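Long-range contact in HTH-type transcriptional regulator LysG (Mycobacterium tuberculosis, PDB 3ISP), which binds DNA as a homodimeric LysR-type transcriptional regulator and probably activates expression of the exporter LysE while repressing its own gene: residues C155-L160 with Y267-K272. Residues are numbered along the deposited sequence; the frame is centred on the assembly and turned at random.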
loop_
_atom_site.group_PDB
_atom_site.type_symbol
_atom_site.label_atom_id
_atom_site.label_comp_id
_atom_site.label_asym_id
_atom_site.label_seq_id
_atom_site.Cartn_x
_atom_site.Cartn_y
_atom_site.Cartn_z
ATOM N N CYS A 155 11.720 19.973 -11.802
ATOM C CA CYS A 155 12.119 20.731 -10.623
ATOM C C CYS A 155 13.614 21.050 -10.526
ATOM O O CYS A 155 14.458 20.184 -10.727
ATOM C CB CYS A 155 11.686 19.972 -9.377
ATOM S SG CYS A 155 10.032 20.332 -8.809
ATOM N N ARG A 156 13.930 22.300 -10.206
ATOM C CA ARG A 156 15.289 22.685 -9.816
ATOM C C ARG A 156 15.532 22.430 -8.319
ATOM O O ARG A 156 14.620 22.556 -7.495
ATOM C CB ARG A 156 15.541 24.165 -10.101
ATOM C CG ARG A 156 15.889 24.480 -11.520
ATOM C CD ARG A 156 16.433 25.896 -11.648
ATOM N NE ARG A 156 16.131 26.464 -12.960
ATOM C CZ ARG A 156 15.082 27.244 -13.203
ATOM N NH1 ARG A 156 14.239 27.563 -12.219
ATOM N NH2 ARG A 156 14.881 27.709 -14.428
ATOM N N VAL A 157 16.774 22.097 -7.982
ATOM C CA VAL A 157 17.167 21.814 -6.608
ATOM C C VAL A 157 18.095 22.890 -6.056
ATOM O O VAL A 157 19.126 23.191 -6.663
ATOM C CB VAL A 157 17.921 20.489 -6.536
ATOM C CG1 VAL A 157 18.551 20.319 -5.177
ATOM C CG2 VAL A 157 16.999 19.330 -6.873
ATOM N N HIS A 158 17.724 23.454 -4.906
ATOM C CA HIS A 158 18.555 24.423 -4.181
ATOM C C HIS A 158 18.939 23.938 -2.780
ATOM O O HIS A 158 18.073 23.635 -1.956
ATOM C CB HIS A 158 17.815 25.740 -4.009
ATOM C CG HIS A 158 17.449 26.408 -5.293
ATOM N ND1 HIS A 158 16.225 26.235 -5.898
ATOM C CD2 HIS A 158 18.137 27.273 -6.074
ATOM C CE1 HIS A 158 16.176 26.959 -7.000
ATOM N NE2 HIS A 158 17.321 27.602 -7.126
ATOM N N PRO A 159 20.243 23.890 -2.486
ATOM C CA PRO A 159 20.619 23.494 -1.129
ATOM C C PRO A 159 20.298 24.625 -0.192
ATOM O O PRO A 159 20.404 25.790 -0.573
ATOM C CB PRO A 159 22.128 23.297 -1.227
ATOM C CG PRO A 159 22.404 23.158 -2.702
ATOM C CD PRO A 159 21.413 24.044 -3.360
ATOM N N LEU A 160 19.890 24.288 1.024
ATOM C CA LEU A 160 19.476 25.295 1.986
ATOM C C LEU A 160 20.438 25.341 3.163
ATOM O O LEU A 160 20.510 26.347 3.864
ATOM C CB LEU A 160 18.074 24.977 2.481
ATOM C CG LEU A 160 16.947 25.217 1.483
ATOM C CD1 LEU A 160 15.695 24.543 2.003
ATOM C CD2 LEU A 160 16.709 26.696 1.294
ATOM N N TYR A 267 16.969 20.721 1.273
ATOM C CA TYR A 267 16.970 21.285 -0.070
ATOM C C TYR A 267 15.666 22.023 -0.353
ATOM O O TYR A 267 14.614 21.623 0.118
ATOM C CB TYR A 267 17.161 20.167 -1.089
ATOM C CG TYR A 267 18.419 19.385 -0.843
ATOM C CD1 TYR A 267 19.610 19.739 -1.465
ATOM C CD2 TYR A 267 18.426 18.312 0.030
ATOM C CE1 TYR A 267 20.767 19.045 -1.236
ATOM C CE2 TYR A 267 19.584 17.601 0.265
ATOM C CZ TYR A 267 20.757 17.976 -0.370
ATOM O OH TYR A 267 21.922 17.282 -0.128
ATOM N N TRP A 268 15.726 23.105 -1.114
ATOM C CA TRP A 268 14.507 23.702 -1.628
ATOM C C TRP A 268 14.351 23.312 -3.098
ATOM O O TRP A 268 15.098 23.782 -3.952
ATOM C CB TRP A 268 14.514 25.221 -1.437
ATOM C CG TRP A 268 13.509 25.983 -2.275
ATOM C CD1 TRP A 268 13.758 26.645 -3.442
ATOM C CD2 TRP A 268 12.107 26.167 -2.011
ATOM N NE1 TRP A 268 12.606 27.219 -3.923
ATOM C CE2 TRP A 268 11.582 26.945 -3.056
ATOM C CE3 TRP A 268 11.251 25.757 -0.989
ATOM C CZ2 TRP A 268 10.242 27.313 -3.109
ATOM C CZ3 TRP A 268 9.924 26.128 -1.044
ATOM C CH2 TRP A 268 9.431 26.890 -2.093
ATOM N N GLN A 269 13.401 22.419 -3.374
ATOM C CA GLN A 269 13.055 22.034 -4.741
ATOM C C GLN A 269 11.832 22.806 -5.245
ATOM O O GLN A 269 10.804 22.851 -4.567
ATOM C CB GLN A 269 12.801 20.528 -4.835
ATOM C CG GLN A 269 14.041 19.718 -4.574
ATOM C CD GLN A 269 14.033 18.348 -5.224
ATOM O OE1 GLN A 269 13.598 18.184 -6.362
ATOM N NE2 GLN A 269 14.559 17.364 -4.514
ATOM N N CYS A 270 11.945 23.407 -6.431
ATOM C CA CYS A 270 10.823 24.124 -7.036
ATOM C C CYS A 270 10.767 23.965 -8.557
ATOM O O CYS A 270 11.746 23.559 -9.188
ATOM C CB CYS A 270 10.866 25.605 -6.668
ATOM S SG CYS A 270 12.282 26.512 -7.322
ATOM N N TRP A 271 9.611 24.294 -9.135
ATOM C CA TRP A 271 9.407 24.208 -10.581
ATOM C C TRP A 271 10.547 24.821 -11.369
ATOM O O TRP A 271 10.816 26.015 -11.253
ATOM C CB TRP A 271 8.119 24.909 -11.002
ATOM C CG TRP A 271 6.879 24.162 -10.650
ATOM C CD1 TRP A 271 6.782 22.843 -10.317
ATOM C CD2 TRP A 271 5.549 24.684 -10.623
ATOM N NE1 TRP A 271 5.473 22.520 -10.065
ATOM C CE2 TRP A 271 4.696 23.633 -10.248
ATOM C CE3 TRP A 271 4.999 25.942 -10.871
ATOM C CZ2 TRP A 271 3.316 23.802 -10.114
ATOM C CZ3 TRP A 271 3.626 26.110 -10.732
ATOM C CH2 TRP A 271 2.804 25.046 -10.355
ATOM N N LYS A 272 11.209 23.996 -12.173
ATOM C CA LYS A 272 12.200 24.482 -13.121
ATOM C C LYS A 272 11.511 25.208 -14.276
ATOM O O LYS A 272 10.953 24.584 -15.176
ATOM C CB LYS A 272 13.043 23.324 -13.652
ATOM C CG LYS A 272 14.146 23.734 -14.613
ATOM C CD LYS A 272 15.113 22.575 -14.864
ATOM C CE LYS A 272 14.375 21.322 -15.321
ATOM N NZ LYS A 272 15.158 20.085 -15.051
HETATM O O HOH W 1 13.303 18.012 -13.028
#
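Val157 and Gln269 form a non-hydrogen-bonded pair across two antiparallel strands in the mixed sheet of the LysR substrate-binding domain, which has the periplasmic-binding-protein fold, and illustrate how one strand couple serves two unlike sheet faces. Arg156 with Cys270 and His158 with Trp268 are the hydrogen-bonded pairs, each bonded both ways through the backbone. On the face of Val157, Pro159 and Tyr267, the Gln269 side chain lies alongside the valine, whose CG2 packs 3.5 Å from Gln269 CD. With Val157 CG1 anti to the backbone N (chi1 169°), the two methyls divide their work, CG1 turning to Tyr267 CD1 at 3.9 Å. The polar ends look to the loop before residues 155-160: the Gln269 amide bonds Glu148 O, Asn150 O and Val152 N, which would fix its rotation, and Tyr267 OH bonds Arg149.

The other face carries His158, Trp268 and Cys270, packed against helix 276-288, where Trp268 NE1 bonds Thr282. The imidazole runs beside the indole, the ring planes oblique at 34°. Trp268 O receives two N-H groups, the backbone N of His158 at 2.8 Å and, weakly, its ND1 at 3.3 Å, the oxygen in the plane of the imidazole at its edge. Cys270 SG meets the edge of the same ring, 3.9 Å from His158 CE1.

At the strand end, Arg156 and Lys272 cross at about a right angle by their aliphatic parts, CG to CG 3.6 Å. The guanidinium bonds Leu273 O through NH1, and Lys272 CG lies over one of its faces, while Lys272 NZ stays 6.8 Å from Arg156 NE.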